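Local atomic coordinates of accelerated cell death 11 (Arabidopsis thaliana, PDB entry 4NT1), a protein that selectively transfers ceramide-1-phosphate and phytoceramide-1-phosphate between membranes, with no transport of unphosphorylated ceramide, and acts as a regulator of phytoceramide levels. Residues A[179-182]-A[183-187]; A[190-193]-A[194-198]. One frame throughout, in Å; residues are numbered along the deposited sequence.

How the contacts relate
From the N terminus the chain builds nine helices before it reaches helix 173-199, which carries both contacts. Contact 1 (179-187) comes first along this helix and contact 2 (190-198) follows, their centres about 17 Å apart. Each is made of adjoining residues, so neither closes a loop; the two stand in series and neither nest nor cross. What they share is the pair of helices that they pack on, 10-25 and 98-121. Contact 1 faces both of these, while contact 2 also reaches helix 79-88 and the C-terminal residues. Together they let one long helix join early, middle and late parts of the all-helical GLTP fold.

Contact 1 of 2, residues A[179-182]-A[183-187]; sequences HMQS and YVNSS
A single water joins Ser182 to Ser186, one turn further on: it lies 2.8 Å from Ser182 OG and 2.8 Å from Ser186 OG. The hydroxyls stand 4.4 Å apart, OG to OG, and the water spans the distance between them. Ser182 OG is anti to its own nitrogen (chi1 -176°), whereas Ser186 OG is swung to the side of the nitrogen (chi1 -68°). Serine suits both positions, its short hydroxyl able to bond to water beside the backbone. Below the bridge, Ser186 N donates to Ser182 O at 2.9 Å, one of five successive i-to-i+4 backbone bonds.

Farther along, Tyr183 O takes two bonds from Ser187, one from its N and one from its OG, each 2.8 Å long and arriving from opposite faces of the carbonyl plane. The OG bond, a serine hydroxyl returning to the i-4 carbonyl as is common in helices, holds that hydroxyl turned back along the helix. Separately, Ser187 CB sits over one face of the Tyr183 ring, toward its rim. Val184 fits closely against the backbone, its CG2 methyl 3.3 Å from Met180 O. The Gln181 and Asn185 side chains cross at a slant, amide planes 33° apart; Asn185 is on the exposed side, while Gln181 also lies on Ile120.

Helix 173-199 here rests on two others of the all-helical GLTP fold. Tyrosine suits position 183, its ring edge-to-face with Phe18 of helix 10-25 and its OH bonded to Leu109 O of helix 98-121; His179 ND1 bonds to Ser15 OG on the former, and Val184 packs on Phe116 of the latter.

Contact 2 of 2, residues A[190-193]-A[194-198]; sequences LITY and LDNLF
Tyr193 and Leu197 make the close part of this helical turn. Ring carbon Tyr193 CE2 lies 3.7 Å from Leu197 CD1, and the second methyl, Leu197 CD2, comes within 4.0 Å of Tyr193 OH. The ring reaches toward the next turn, meeting Leu197 at a slant, because CG is anti to the backbone nitrogen (chi1 172°). Tyrosine suits the place: its broad ring also packs on Val25 and Val80. It runs at about a right angle to the Leu194 side chain, whose CG presses to 3.1 Å from Leu190 O. Leucine suits buried positions 190 and 194: Leu190 CG and Leu194 CD1 continue the apolar surface at 4.3 Å.

The solvent side is sparser. The Thr192 and Asn196 side chains run alongside each other in the same direction, with Thr192 CG2 3.7 Å from Asn196 ND2. Beneath them, Asn196 N donates to Thr192 O at 2.9 Å, while Thr192 OG1 turns back to bond with Ala188 O. Between the two sides, Asp195 OD1 forms a salt bridge with Lys106.

That bridge ties the turn to helix 98-121, where lipid-binding Arg104 lies about 10 Å from Leu194, side chain to side chain. The turn is amphipathic, its apolar face toward helices 10-25 and 79-88: Leu190 packs on Phe18 and Leu21 of the first, Leu197 on Met83 of the second.

Contact 1 of 2, residues A[179-182]-A[183-187]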
loop_
_atom_site.group_PDB
_atom_site.type_symbol
_atom_site.label_atom_id
_atom_site.label_comp_id
_atom_site.label_asym_id
_atom_site.label_seq_id
_atom_site.Cartn_x
_atom_site.Cartn_y
_atom_site.Cartn_z
ATOM N N HIS A 179 -12.935 -7.380 -7.121
ATOM C CA HIS A 179 -11.515 -7.080 -7.273
ATOM C C HIS A 179 -10.905 -6.421 -6.046
ATOM O O HIS A 179 -9.723 -6.620 -5.765
ATOM C CB HIS A 179 -11.265 -6.270 -8.531
ATOM C CG HIS A 179 -11.461 -7.065 -9.783
ATOM N ND1 HIS A 179 -10.461 -7.840 -10.331
ATOM C CD2 HIS A 179 -12.551 -7.245 -10.567
ATOM C CE1 HIS A 179 -10.920 -8.442 -11.414
ATOM N NE2 HIS A 179 -12.185 -8.098 -11.579
ATOM N N MET A 180 -11.707 -5.658 -5.308
ATOM C CA MET A 180 -11.245 -5.127 -4.027
ATOM C C MET A 180 -10.983 -6.278 -3.056
ATOM O O MET A 180 -9.934 -6.341 -2.407
ATOM C CB MET A 180 -12.259 -4.141 -3.428
ATOM C CG MET A 180 -12.248 -2.766 -4.087
ATOM S SD MET A 180 -13.315 -1.612 -3.205
ATOM C CE MET A 180 -13.102 -0.127 -4.173
ATOM N N GLN A 181 -11.935 -7.198 -2.962
ATOM C CA GLN A 181 -11.761 -8.347 -2.088
ATOM C C GLN A 181 -10.553 -9.183 -2.518
ATOM O O GLN A 181 -9.867 -9.776 -1.692
ATOM C CB GLN A 181 -13.017 -9.217 -2.083
ATOM C CG GLN A 181 -12.907 -10.389 -1.120
ATOM C CD GLN A 181 -12.837 -9.934 0.316
ATOM O OE1 GLN A 181 -11.838 -10.150 1.006
ATOM N NE2 GLN A 181 -13.906 -9.297 0.782
ATOM N N SER A 182 -10.304 -9.246 -3.818
ATOM C CA SER A 182 -9.149 -9.984 -4.304
ATOM C C SER A 182 -7.872 -9.329 -3.794
ATOM O O SER A 182 -6.990 -10.007 -3.262
ATOM C CB SER A 182 -9.113 -10.023 -5.827
ATOM O OG SER A 182 -8.021 -10.823 -6.265
ATOM N N TYR A 183 -7.783 -8.007 -3.950
ATOM C CA TYR A 183 -6.625 -7.274 -3.431
ATOM C C TYR A 183 -6.465 -7.498 -1.934
ATOM O O TYR A 183 -5.346 -7.665 -1.431
ATOM C CB TYR A 183 -6.720 -5.769 -3.702
ATOM C CG TYR A 183 -5.584 -5.028 -3.026
ATOM C CD1 TYR A 183 -4.323 -4.971 -3.617
ATOM C CD2 TYR A 183 -5.750 -4.442 -1.780
ATOM C CE1 TYR A 183 -3.267 -4.324 -2.992
ATOM C CE2 TYR A 183 -4.706 -3.787 -1.154
ATOM C CZ TYR A 183 -3.464 -3.737 -1.764
ATOM O OH TYR A 183 -2.417 -3.082 -1.140
ATOM N N VAL A 184 -7.584 -7.481 -1.215
ATOM C CA VAL A 184 -7.529 -7.696 0.223
ATOM C C VAL A 184 -6.950 -9.072 0.530
ATOM O O VAL A 184 -6.084 -9.207 1.400
ATOM C CB VAL A 184 -8.902 -7.549 0.886
ATOM C CG1 VAL A 184 -8.847 -8.093 2.312
ATOM C CG2 VAL A 184 -9.336 -6.090 0.866
ATOM N N ASN A 185 -7.419 -10.088 -0.191
ATOM C CA ASN A 185 -6.953 -11.462 0.038
ATOM C C ASN A 185 -5.500 -11.703 -0.348
ATOM O O ASN A 185 -4.814 -12.516 0.273
ATOM C CB ASN A 185 -7.837 -12.464 -0.697
ATOM C CG ASN A 185 -9.238 -12.497 -0.143
ATOM O OD1 ASN A 185 -9.468 -12.079 0.989
ATOM N ND2 ASN A 185 -10.177 -13.001 -0.928
ATOM N N SER A 186 -5.039 -11.018 -1.387
ATOM C CA SER A 186 -3.667 -11.197 -1.846
ATOM C C SER A 186 -2.689 -10.369 -1.020
ATOM O O SER A 186 -1.601 -10.838 -0.662
ATOM C CB SER A 186 -3.542 -10.823 -3.323
ATOM O OG SER A 186 -4.246 -11.747 -4.136
ATOM N N SER A 187 -3.085 -9.142 -0.701
ATOM C CA SER A 187 -2.185 -8.227 -0.011
ATOM C C SER A 187 -1.939 -8.650 1.429
ATOM O O SER A 187 -0.865 -8.394 1.983
ATOM C CB SER A 187 -2.698 -6.779 -0.076
ATOM O OG SER A 187 -3.884 -6.610 0.681
HETATM O O HOH W 1 -5.437 -9.922 -5.858
#

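Contact 2 of 2, residues A[190-193]-A[194-198]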
loop_
_atom_site.group_PDB
_atom_site.type_symbol
_atom_site.label_atom_id
_atom_site.label_comp_id
_atom_site.label_asym_id
_atom_site.label_seq_id
_atom_site.Cartn_x
_atom_site.Cartn_y
_atom_site.Cartn_z
ATOM N N LEU A 190 1.032 -10.926 1.759
ATOM C CA LEU A 190 2.196 -10.150 1.331
ATOM C C LEU A 190 2.670 -9.190 2.425
ATOM O O LEU A 190 3.873 -9.089 2.724
ATOM C CB LEU A 190 1.855 -9.368 0.050
ATOM C CG LEU A 190 2.935 -8.395 -0.425
ATOM C CD1 LEU A 190 4.192 -9.169 -0.749
ATOM C CD2 LEU A 190 2.427 -7.584 -1.632
ATOM N N ILE A 191 1.715 -8.484 3.018
ATOM C CA ILE A 191 2.010 -7.538 4.083
ATOM C C ILE A 191 2.595 -8.262 5.297
ATOM O O ILE A 191 3.531 -7.780 5.922
ATOM C CB ILE A 191 0.755 -6.740 4.460
ATOM C CG1 ILE A 191 0.451 -5.722 3.359
ATOM C CG2 ILE A 191 0.922 -6.053 5.828
ATOM C CD1 ILE A 191 -0.991 -5.272 3.321
ATOM N N THR A 192 2.044 -9.424 5.624
ATOM C CA THR A 192 2.571 -10.238 6.726
ATOM C C THR A 192 3.984 -10.718 6.394
ATOM O O THR A 192 4.874 -10.713 7.242
ATOM C CB THR A 192 1.674 -11.477 6.964
ATOM O OG1 THR A 192 0.374 -11.052 7.399
ATOM C CG2 THR A 192 2.272 -12.378 8.022
ATOM N N TYR A 193 4.174 -11.155 5.152
ATOM C CA TYR A 193 5.496 -11.551 4.676
ATOM C C TYR A 193 6.478 -10.390 4.850
ATOM O O TYR A 193 7.600 -10.582 5.309
ATOM C CB TYR A 193 5.438 -11.996 3.206
ATOM C CG TYR A 193 6.802 -12.244 2.597
ATOM C CD1 TYR A 193 7.421 -13.483 2.704
ATOM C CD2 TYR A 193 7.479 -11.230 1.933
ATOM C CE1 TYR A 193 8.678 -13.706 2.162
ATOM C CE2 TYR A 193 8.739 -11.444 1.384
ATOM C CZ TYR A 193 9.328 -12.681 1.504
ATOM O OH TYR A 193 10.573 -12.896 0.967
ATOM N N LEU A 194 6.046 -9.181 4.506
ATOM C CA LEU A 194 6.928 -8.016 4.623
ATOM C C LEU A 194 7.258 -7.717 6.089
ATOM O O LEU A 194 8.432 -7.615 6.453
ATOM C CB LEU A 194 6.313 -6.786 3.941
ATOM C CG LEU A 194 6.114 -6.903 2.427
ATOM C CD1 LEU A 194 5.329 -5.711 1.870
ATOM C CD2 LEU A 194 7.473 -7.039 1.738
ATOM N N ASP A 195 6.230 -7.589 6.927
ATOM C CA ASP A 195 6.432 -7.393 8.364
ATOM C C ASP A 195 7.439 -8.398 8.908
ATOM O O ASP A 195 8.320 -8.047 9.684
ATOM C CB ASP A 195 5.116 -7.556 9.139
ATOM C CG ASP A 195 4.267 -6.291 9.160
ATOM O OD1 ASP A 195 4.753 -5.211 8.770
ATOM O OD2 ASP A 195 3.099 -6.380 9.592
ATOM N N ASN A 196 7.283 -9.659 8.521
ATOM C CA ASN A 196 8.162 -10.714 9.017
ATOM C C ASN A 196 9.627 -10.572 8.596
ATOM O O ASN A 196 10.521 -10.936 9.357
ATOM C CB ASN A 196 7.621 -12.109 8.663
ATOM C CG ASN A 196 6.425 -12.500 9.511
ATOM O OD1 ASN A 196 6.218 -11.958 10.597
ATOM N ND2 ASN A 196 5.641 -13.451 9.029
ATOM N N LEU A 197 9.881 -10.054 7.396
ATOM C CA LEU A 197 11.263 -9.757 7.009
ATOM C C LEU A 197 11.915 -8.832 8.040
ATOM O O LEU A 197 13.097 -8.993 8.369
ATOM C CB LEU A 197 11.343 -9.113 5.626
ATOM C CG LEU A 197 10.900 -9.983 4.454
ATOM C CD1 LEU A 197 11.126 -9.241 3.159
ATOM C CD2 LEU A 197 11.653 -11.310 4.460
ATOM N N PHE A 198 11.147 -7.863 8.533
ATOM C CA PHE A 198 11.651 -6.908 9.523
ATOM C C PHE A 198 11.748 -7.554 10.906
ATOM O O PHE A 198 12.780 -7.469 11.573
ATOM C CB PHE A 198 10.759 -5.653 9.599
ATOM C CG PHE A 198 10.893 -4.732 8.414
ATOM C CD1 PHE A 198 10.260 -5.025 7.213
ATOM C CD2 PHE A 198 11.661 -3.571 8.502
ATOM C CE1 PHE A 198 10.384 -4.179 6.121
ATOM C CE2 PHE A 198 11.793 -2.719 7.414
ATOM C CZ PHE A 198 11.155 -3.026 6.218
#